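Local coordinates for PKS (Streptomyces albus, PDB 4OQJ), which probably acts as a ketosynthase-containing polyketide synthase in oxazolomycin biosynthesis, condensing acyl chains carried on acyl carrier proteins, at residues A219-A224 with H371-A376; D241-A246 with S396-A401; G261-K266 with G380-I385; E327-A332 with V433-I438. All coordinates share one frame; numbering follows the deposited sequence.

Overall arrangement
Four segments run out first, at 219-224, 241-246, 261-266 and 327-332. Their partners then follow. Residues 371-376 close interaction 1 against the end of strand 214-221. Helix 376-390 next brings 380-385 to strand 259-267 in interaction 3. Residues 396-401 close interaction 2 between two loops. The chain between its segments contains both segments of interaction 3. Strand 430-436 comes last and closes interaction 4, which crosses the other three. Interaction 1 also crosses 2 and 3. Strands 214-221 and 259-267 are neighbours, so interactions 1 and 3 meet at Ala219 and Gly261. Lys383 and Glu327 join interactions 3 and 4 by a salt bridge. Ala332 packs on Cys244, Arg245 and Ala246, linking interactions 2 and 4.

Interaction 1: residues A219-A224 with H371-A376; sequences AAHIQA and HLDTAA
His221 lays one face of its imidazole over the CB of Asp373. This CH-pi contact is nearly centred: Asp373 CB is 3.4 Å from the centroid of the His221 ring and 8° off its normal. The carboxylate then reaches out beyond the centre, with Asp373 OD2 3.3 Å from His221 CD2. The ring and carboxylate planes are turned 39° apart. The His221 ring is carried over to Asp373 with CG anti to the backbone N (chi1 170°). Its ND1 is hydrogen-bonded to Gly257 O, which limits rotation of the ring. The backbone of the second segment also takes part. Leu372 O comes within 3.2 Å of His221 CB. Further along, Ala219 CB lies 3.4 Å from Thr374 O, which itself accepts from Ser196 OG. The methyl of Ala375 rests near Ala219 O at 3.9 Å. Asp373 is also tied back within its own turn, since its N donates to His371 ND1 at 3.0 Å. Small alanines let this turn lie close against the strand end just before helix 376-390. The sequence HLDTAA resembles the ketosynthase stretch whose histidine, as in relatives, is probably part of the active site of the thiolase fold.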
# COMPACT_ATOMS: atom_id res chain seq x y z
N ALA A 219 4.36 -11.50 3.27
CA ALA A 219 5.14 -11.40 2.06
C ALA A 219 5.71 -12.76 1.72
O ALA A 219 5.84 -13.61 2.60
CB ALA A 219 6.25 -10.38 2.22
N ALA A 220 6.01 -12.97 0.44
CA ALA A 220 6.65 -14.21 -0.02
C ALA A 220 7.75 -13.86 -0.99
O ALA A 220 7.58 -12.98 -1.81
CB ALA A 220 5.65 -15.12 -0.70
N HIS A 221 8.87 -14.55 -0.90
CA HIS A 221 9.94 -14.40 -1.89
C HIS A 221 10.46 -15.79 -2.24
O HIS A 221 11.01 -16.48 -1.38
CB HIS A 221 11.10 -13.55 -1.39
CG HIS A 221 12.29 -13.57 -2.29
ND1 HIS A 221 13.40 -14.34 -2.03
CD2 HIS A 221 12.54 -12.93 -3.46
CE1 HIS A 221 14.29 -14.17 -3.00
NE2 HIS A 221 13.79 -13.32 -3.88
N ILE A 222 10.24 -16.21 -3.47
CA ILE A 222 10.69 -17.53 -3.91
C ILE A 222 11.26 -17.44 -5.30
O ILE A 222 10.55 -17.08 -6.24
CB ILE A 222 9.56 -18.57 -3.92
CG1 ILE A 222 8.88 -18.64 -2.55
CG2 ILE A 222 10.13 -19.93 -4.28
CD1 ILE A 222 7.60 -19.42 -2.56
N GLN A 223 12.54 -17.75 -5.42
CA GLN A 223 13.19 -17.78 -6.72
C GLN A 223 12.79 -19.04 -7.47
O GLN A 223 12.82 -20.13 -6.90
CB GLN A 223 14.70 -17.74 -6.58
CG GLN A 223 15.22 -16.57 -5.80
CD GLN A 223 16.69 -16.74 -5.49
OE1 GLN A 223 17.10 -17.77 -4.94
NE2 GLN A 223 17.49 -15.75 -5.86
N ALA A 224 12.42 -18.90 -8.73
CA ALA A 224 12.01 -20.07 -9.50
C ALA A 224 13.19 -21.01 -9.70
O ALA A 224 12.99 -22.19 -9.96
CB ALA A 224 11.42 -19.66 -10.84
N HIS A 371 18.90 -13.76 3.59
CA HIS A 371 18.17 -12.56 3.27
C HIS A 371 16.95 -12.93 2.44
O HIS A 371 17.09 -13.22 1.26
CB HIS A 371 19.10 -11.59 2.51
CG HIS A 371 18.53 -10.22 2.32
ND1 HIS A 371 17.18 -9.96 2.31
CD2 HIS A 371 19.15 -9.02 2.13
CE1 HIS A 371 16.98 -8.67 2.12
NE2 HIS A 371 18.16 -8.08 2.00
N LEU A 372 15.77 -12.92 3.06
CA LEU A 372 14.54 -13.35 2.38
C LEU A 372 13.90 -12.26 1.53
O LEU A 372 12.73 -12.37 1.12
CB LEU A 372 13.53 -13.87 3.42
CG LEU A 372 13.59 -15.37 3.71
CD1 LEU A 372 14.97 -15.83 3.95
CD2 LEU A 372 12.72 -15.74 4.91
N ASP A 373 14.65 -11.21 1.25
CA ASP A 373 14.24 -10.23 0.25
C ASP A 373 12.88 -9.61 0.64
O ASP A 373 12.77 -9.03 1.72
CB ASP A 373 14.20 -10.90 -1.12
CG ASP A 373 14.14 -9.90 -2.26
OD1 ASP A 373 15.19 -9.29 -2.54
OD2 ASP A 373 13.06 -9.75 -2.86
N THR A 374 11.84 -9.76 -0.18
CA THR A 374 10.52 -9.21 0.15
C THR A 374 10.02 -9.68 1.52
O THR A 374 9.33 -8.95 2.24
CB THR A 374 9.50 -9.62 -0.94
OG1 THR A 374 10.12 -9.54 -2.22
CG2 THR A 374 8.27 -8.74 -0.91
N ALA A 375 10.39 -10.91 1.88
CA ALA A 375 9.95 -11.53 3.13
C ALA A 375 10.92 -11.36 4.30
O ALA A 375 10.73 -11.97 5.35
CB ALA A 375 9.70 -13.01 2.91
N ALA A 376 11.96 -10.56 4.12
CA ALA A 376 13.01 -10.48 5.14
C ALA A 376 12.44 -9.95 6.45
O ALA A 376 12.78 -10.43 7.52
CB ALA A 376 14.15 -9.59 4.67

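Interaction 2: residues D241-A246 with S396-A401; sequences DGHCRA and SLCFEA
Arg245 runs its aliphatic chain alongside Cys398, so that CB and CG meet the cysteine rather than the charged end doing so. Arg245 CG is 3.8 Å from Cys398 CB. Arg245 CB also comes within 3.6 Å of Cys398 O. With CG anti to the carbonyl carbon (chi1 -51°) and the chain extended from there to NE, the guanidinium is carried along the loop towards Asp241. There NH2 of Arg245 forms a salt bridge to Asp241 OD2 at 2.7 Å. The acid lies at the edge of the guanidinium, in its plane, although the arginine itself approaches from above the carboxylate plane. His243 CB lies over one face of the guanidinium, towards its rim. The His243 ring stands obliquely to Cys398 SG, and His243 ND1 is hydrogen-bonded to Glu50 OE2. Asp241 OD1 takes the backbone N of His243, closing an Asx turn that shapes this loop.

Two waters bridge the loops. The first accepts from Arg245 NH1 and donates to Cys398 O at 2.7 Å. The second donates to Ala246 O at 2.9 Å and to Leu397 O at 3.0 Å, and accepts from Ser396 OG. The Phe399 ring comes obliquely towards Ala246 O, its CD1 3.8 Å away. Asp248 supports the second loop through the backbone N of Glu400. The arrangement is the direct packing of two irregular loops of the ketosynthase domain, with two waters bridging them and an Asx turn shaping one.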
# COMPACT_ATOMS: atom_id res chain seq x y z
N ASP A 241 31.02 -17.29 0.70
CA ASP A 241 30.95 -18.63 1.29
C ASP A 241 29.55 -19.07 1.71
O ASP A 241 29.38 -20.11 2.34
CB ASP A 241 31.88 -18.71 2.50
CG ASP A 241 31.56 -17.66 3.55
OD1 ASP A 241 30.52 -16.95 3.43
OD2 ASP A 241 32.35 -17.55 4.51
N GLY A 242 28.53 -18.28 1.39
CA GLY A 242 27.16 -18.63 1.74
C GLY A 242 26.80 -18.37 3.20
O GLY A 242 25.68 -18.64 3.63
N HIS A 243 27.75 -17.85 3.97
CA HIS A 243 27.50 -17.48 5.36
C HIS A 243 27.26 -15.97 5.47
O HIS A 243 27.87 -15.18 4.75
CB HIS A 243 28.67 -17.89 6.25
CG HIS A 243 28.92 -19.36 6.27
ND1 HIS A 243 28.10 -20.24 6.95
CD2 HIS A 243 29.88 -20.12 5.69
CE1 HIS A 243 28.54 -21.47 6.79
NE2 HIS A 243 29.62 -21.43 6.02
N CYS A 244 26.39 -15.60 6.40
CA CYS A 244 26.06 -14.20 6.65
C CYS A 244 26.56 -13.80 8.05
O CYS A 244 25.92 -14.10 9.06
CB CYS A 244 24.55 -13.99 6.54
SG CYS A 244 23.96 -12.31 6.90
N ARG A 245 27.70 -13.13 8.10
CA ARG A 245 28.40 -12.94 9.37
C ARG A 245 28.14 -11.55 9.93
O ARG A 245 29.05 -10.72 10.04
CB ARG A 245 29.90 -13.17 9.19
CG ARG A 245 30.24 -14.48 8.49
CD ARG A 245 31.75 -14.63 8.27
NE ARG A 245 32.07 -15.81 7.47
CZ ARG A 245 32.16 -17.05 7.96
NH1 ARG A 245 31.96 -17.28 9.24
NH2 ARG A 245 32.46 -18.06 7.15
N ALA A 246 26.88 -11.32 10.32
CA ALA A 246 26.42 -9.99 10.67
C ALA A 246 27.19 -9.42 11.86
O ALA A 246 27.28 -10.04 12.92
CB ALA A 246 24.92 -10.01 10.98
N SER A 396 22.64 -14.53 17.65
CA SER A 396 22.93 -14.07 16.30
C SER A 396 24.18 -14.85 15.88
O SER A 396 25.15 -14.90 16.62
CB SER A 396 23.16 -12.56 16.29
OG SER A 396 23.14 -12.04 14.97
N LEU A 397 24.15 -15.49 14.72
CA LEU A 397 25.17 -16.48 14.37
C LEU A 397 26.37 -15.90 13.62
O LEU A 397 26.33 -14.77 13.14
CB LEU A 397 24.53 -17.60 13.54
CG LEU A 397 23.33 -18.30 14.21
CD1 LEU A 397 22.81 -19.46 13.37
CD2 LEU A 397 23.65 -18.76 15.63
N CYS A 398 27.44 -16.70 13.56
CA CYS A 398 28.66 -16.35 12.84
C CYS A 398 29.30 -15.07 13.38
O CYS A 398 29.97 -14.34 12.64
CB CYS A 398 28.37 -16.20 11.34
SG CYS A 398 27.67 -17.69 10.56
N PHE A 399 29.10 -14.80 14.67
CA PHE A 399 29.73 -13.66 15.33
C PHE A 399 30.87 -14.11 16.25
O PHE A 399 30.63 -14.75 17.27
CB PHE A 399 28.72 -12.87 16.16
CG PHE A 399 29.31 -11.63 16.76
CD1 PHE A 399 29.51 -10.50 15.99
CD2 PHE A 399 29.69 -11.60 18.09
CE1 PHE A 399 30.05 -9.36 16.54
CE2 PHE A 399 30.25 -10.47 18.64
CZ PHE A 399 30.43 -9.35 17.87
N GLU A 400 32.09 -13.75 15.88
CA GLU A 400 33.29 -14.19 16.61
C GLU A 400 34.02 -13.01 17.21
O GLU A 400 34.53 -13.10 18.33
CB GLU A 400 34.22 -14.95 15.68
CG GLU A 400 33.60 -16.22 15.12
CD GLU A 400 34.42 -16.83 14.00
OE1 GLU A 400 35.56 -16.35 13.77
OE2 GLU A 400 33.93 -17.77 13.35
N ALA A 401 34.07 -11.92 16.46
CA ALA A 401 34.72 -10.70 16.91
C ALA A 401 34.06 -9.52 16.21
O ALA A 401 33.80 -9.59 15.01
CB ALA A 401 36.20 -10.72 16.63
O HOH W 1 32.30 -15.35 11.60
O HOH W 2 25.70 -12.07 14.15

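Interaction 3: residues G261-K266 with G380-I385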
# COMPACT_ATOMS: atom_id res chain seq x y z
N GLY A 261 5.87 -15.51 5.00
CA GLY A 261 5.40 -15.33 6.35
C GLY A 261 4.20 -14.41 6.38
O GLY A 261 4.00 -13.60 5.47
N ALA A 262 3.40 -14.54 7.43
CA ALA A 262 2.23 -13.69 7.63
C ALA A 262 1.90 -13.56 9.12
O ALA A 262 2.13 -14.48 9.92
CB ALA A 262 1.03 -14.24 6.87
N VAL A 263 1.38 -12.40 9.48
CA VAL A 263 0.83 -12.18 10.80
C VAL A 263 -0.61 -11.71 10.68
O VAL A 263 -1.00 -11.11 9.68
CB VAL A 263 1.65 -11.15 11.61
CG1 VAL A 263 3.07 -11.66 11.81
CG2 VAL A 263 1.66 -9.77 10.90
N VAL A 264 -1.39 -12.01 11.71
CA VAL A 264 -2.79 -11.58 11.82
C VAL A 264 -2.86 -10.56 12.95
O VAL A 264 -2.43 -10.84 14.07
CB VAL A 264 -3.71 -12.77 12.11
CG1 VAL A 264 -5.18 -12.33 12.24
CG2 VAL A 264 -3.56 -13.84 11.05
N LEU A 265 -3.39 -9.37 12.64
CA LEU A 265 -3.37 -8.22 13.54
C LEU A 265 -4.78 -7.80 13.90
O LEU A 265 -5.70 -7.92 13.08
CB LEU A 265 -2.63 -7.06 12.87
CG LEU A 265 -1.22 -7.41 12.37
CD1 LEU A 265 -0.59 -6.25 11.61
CD2 LEU A 265 -0.32 -7.83 13.52
N LYS A 266 -4.94 -7.30 15.12
CA LYS A 266 -6.23 -6.87 15.67
C LYS A 266 -5.95 -5.87 16.78
O LYS A 266 -4.94 -5.99 17.47
CB LYS A 266 -7.01 -8.07 16.22
CG LYS A 266 -8.40 -7.73 16.76
CD LYS A 266 -9.01 -8.93 17.50
CE LYS A 266 -10.28 -9.41 16.87
NZ LYS A 266 -10.96 -10.50 17.63
N GLY A 380 12.32 -11.44 10.36
CA GLY A 380 12.80 -10.63 11.48
C GLY A 380 11.72 -10.39 12.55
O GLY A 380 11.99 -10.50 13.74
N LEU A 381 10.51 -10.04 12.12
CA LEU A 381 9.42 -9.75 13.04
C LEU A 381 8.97 -11.01 13.77
O LEU A 381 8.78 -11.00 14.99
CB LEU A 381 8.24 -9.11 12.30
CG LEU A 381 6.98 -8.79 13.11
CD1 LEU A 381 7.28 -7.93 14.32
CD2 LEU A 381 5.96 -8.11 12.21
N ILE A 382 8.83 -12.11 13.03
CA ILE A 382 8.36 -13.34 13.63
C ILE A 382 9.40 -13.89 14.60
O ILE A 382 9.03 -14.38 15.64
CB ILE A 382 7.96 -14.39 12.57
CG1 ILE A 382 6.67 -13.93 11.89
CG2 ILE A 382 7.72 -15.76 13.23
CD1 ILE A 382 6.24 -14.75 10.69
N LYS A 383 10.70 -13.76 14.30
CA LYS A 383 11.72 -14.17 15.27
C LYS A 383 11.52 -13.39 16.56
O LYS A 383 11.59 -13.95 17.65
CB LYS A 383 13.15 -13.94 14.74
CG LYS A 383 14.23 -13.78 15.83
CD LYS A 383 15.59 -13.41 15.22
CE LYS A 383 16.64 -13.15 16.30
NZ LYS A 383 17.90 -12.75 15.67
N THR A 384 11.29 -12.09 16.42
CA THR A 384 11.21 -11.21 17.58
C THR A 384 9.95 -11.51 18.38
O THR A 384 9.97 -11.50 19.60
CB THR A 384 11.25 -9.71 17.12
OG1 THR A 384 12.48 -9.46 16.43
CG2 THR A 384 11.14 -8.77 18.30
N ILE A 385 8.86 -11.80 17.69
CA ILE A 385 7.62 -12.19 18.37
C ILE A 385 7.82 -13.48 19.19
O ILE A 385 7.36 -13.56 20.32
CB ILE A 385 6.47 -12.39 17.36
CG1 ILE A 385 6.04 -11.03 16.80
CG2 ILE A 385 5.28 -13.09 18.02
CD1 ILE A 385 5.13 -11.12 15.58
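Gly261 and Ile382 make the first touch between strand 259-267 and helix 376-390, two elements of the thiolase fold. In that fold, helices fill the layer between two sheets, and this buried contact belongs to such a layer. Gly261 has no side chain, so the methyl CD1 of Ile382 approaches its backbone, 4.5 Å from Gly261 CA. At Ala262 the side chain turns away from the helix, and its carbonyl is what meets the helix. Ala262 O is 4.2 Å from Ile382 CD1. The isoleucine reaches this far because CG1 is anti to the carbonyl carbon (chi1 -71°) and its chain then runs straight on to CD1.

Val263 points towards the helix and has the most surface buried here. Its CG1 touches two isoleucines one helical turn apart. Val263 CG1 lies 4.3 Å from Ile382 CG1, and the same Val263 CG1 lies 4.3 Å from Ile385 CD1. Ile385 also packs on Leu28 of strand 23-31, and Leu381 on Val200 of helix 195-209, so the helix is wedged among several elements. Beyond Val263 the strand draws off. Leu265 turns to helix 195-209, where it meets Ala203, Cys204 and Leu207.

The axes of segments 261-266 and 380-385 come within 9.4 Å and cross at 56°, which keeps the contact short. Thr384 takes no part in it but grips the helix backbone. Its OG1 donates to Gly380 O at 2.9 Å, and Thr384 N reaches that same oxygen from the opposite face of the carbonyl plane.

Interaction 4: residues E327-A332 with V433-I438; sequences EAHGTA and VSSFGI. With GOL (glycerol), chain D.
His329 turns one face of its imidazole to the backbone N of Phe436, which sits above the ring towards its rim. The His329 side chain reaches the strand with CG anti to the backbone N (chi1 -178°). The Phe436 ring comes in obliquely, with CD2 3.6 Å from His329 CB. The two rings are tilted 53° to each other, neither stacked nor edge-to-face, and their centroids are 5.5 Å apart.

Both ring nitrogens of His329 have partners. ND1 meets a water at 2.9 Å that is also hydrogen-bonded to Ser435 OG. NE2 is hydrogen-bonded to O1 of a glycerol at 2.7 Å; either could donate. The glycerol, most likely a crystallisation additive, also donates from O3 to Phe436 O, lies 3.3 Å from Ile438 CD1 through its C3, and is hydrogen-bonded to His371 NE2. EAHGTA is the family motif that carries an active-site histidine in ketosynthases, so the glycerol probably occupies part of the active-site pocket. Ile438 packs on Phe171 of the second subunit, which places this end of the contact near the dimer interface.

Glu327 pairs with Val433 as a parallel beta bridge. Its O accepts the N of Ser434 at 2.9 Å, with an N-H...O angle of 172°. Side chains meet beside it, where Glu327 CG is 4.1 Å from Val433 CG1. Its carboxylate leaves the strand, OE1 taking Lys383 in a salt bridge and Tyr325 OH in a hydrogen bond, while OE2 accepts from the backbone N of Val365.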
# COMPACT_ATOMS: atom_id res chain seq x y z
N GLU A 327 16.20 -6.23 16.46
CA GLU A 327 16.39 -7.10 15.32
C GLU A 327 16.77 -6.19 14.16
O GLU A 327 15.93 -5.49 13.60
CB GLU A 327 15.13 -7.92 15.03
CG GLU A 327 15.13 -8.71 13.70
CD GLU A 327 16.15 -9.87 13.67
OE1 GLU A 327 16.70 -10.25 14.72
OE2 GLU A 327 16.40 -10.40 12.56
N ALA A 328 18.06 -6.21 13.85
CA ALA A 328 18.65 -5.41 12.80
C ALA A 328 18.26 -5.91 11.42
O ALA A 328 17.92 -7.07 11.23
CB ALA A 328 20.14 -5.42 12.92
N HIS A 329 18.30 -5.01 10.44
CA HIS A 329 18.19 -5.41 9.05
C HIS A 329 19.32 -6.40 8.76
O HIS A 329 19.11 -7.47 8.19
CB HIS A 329 18.26 -4.17 8.16
CG HIS A 329 18.11 -4.46 6.71
ND1 HIS A 329 17.01 -5.11 6.19
CD2 HIS A 329 18.93 -4.20 5.66
CE1 HIS A 329 17.16 -5.23 4.88
NE2 HIS A 329 18.32 -4.69 4.54
N GLY A 330 20.53 -6.02 9.17
CA GLY A 330 21.59 -6.98 9.46
C GLY A 330 22.08 -7.85 8.31
O GLY A 330 22.10 -9.08 8.43
N THR A 331 22.51 -7.22 7.23
CA THR A 331 22.90 -7.96 6.02
C THR A 331 24.39 -8.32 5.94
O THR A 331 24.81 -8.99 4.99
CB THR A 331 22.56 -7.16 4.78
OG1 THR A 331 23.17 -5.87 4.88
CG2 THR A 331 21.06 -7.02 4.67
N ALA A 332 25.17 -7.88 6.93
CA ALA A 332 26.59 -8.24 7.03
C ALA A 332 27.47 -7.68 5.91
O ALA A 332 28.44 -8.33 5.50
CB ALA A 332 26.74 -9.77 7.09
N VAL A 433 12.33 -3.79 15.52
CA VAL A 433 12.57 -4.57 14.33
C VAL A 433 12.73 -3.64 13.14
O VAL A 433 11.81 -2.88 12.81
CB VAL A 433 11.42 -5.54 14.05
CG1 VAL A 433 11.76 -6.45 12.88
CG2 VAL A 433 11.08 -6.33 15.29
N SER A 434 13.89 -3.71 12.48
CA SER A 434 14.19 -2.86 11.32
C SER A 434 14.16 -3.61 10.01
O SER A 434 14.53 -4.78 9.93
CB SER A 434 15.57 -2.22 11.48
OG SER A 434 15.57 -1.34 12.58
N SER A 435 13.77 -2.91 8.95
CA SER A 435 13.91 -3.42 7.60
C SER A 435 14.10 -2.26 6.62
O SER A 435 13.25 -1.37 6.55
CB SER A 435 12.68 -4.26 7.24
OG SER A 435 12.90 -4.97 6.04
N PHE A 436 15.21 -2.27 5.88
CA PHE A 436 15.56 -1.19 4.96
C PHE A 436 15.67 -1.69 3.52
O PHE A 436 16.46 -2.59 3.23
CB PHE A 436 16.87 -0.54 5.37
CG PHE A 436 16.94 -0.21 6.83
CD1 PHE A 436 15.90 0.45 7.45
CD2 PHE A 436 18.04 -0.59 7.58
CE1 PHE A 436 15.97 0.76 8.80
CE2 PHE A 436 18.10 -0.29 8.94
CZ PHE A 436 17.08 0.38 9.54
N GLY A 437 14.88 -1.13 2.63
CA GLY A 437 14.82 -1.60 1.25
C GLY A 437 15.76 -0.93 0.26
O GLY A 437 16.13 0.23 0.41
N ILE A 438 16.14 -1.68 -0.77
CA ILE A 438 16.70 -1.06 -1.97
C ILE A 438 15.67 -0.06 -2.49
O ILE A 438 14.50 -0.40 -2.61
CB ILE A 438 17.02 -2.10 -3.06
CG1 ILE A 438 18.11 -3.05 -2.57
CG2 ILE A 438 17.45 -1.42 -4.35
CD1 ILE A 438 19.45 -2.37 -2.26
C1 GOL D . 19.37 -5.23 0.95
O1 GOL D . 18.36 -5.25 1.93
C2 GOL D . 20.29 -4.04 1.22
O2 GOL D . 21.39 -4.07 0.35
C3 GOL D . 19.55 -2.72 1.06
O3 GOL D . 19.31 -2.16 2.34
O HOH W 3 14.75 -6.86 6.80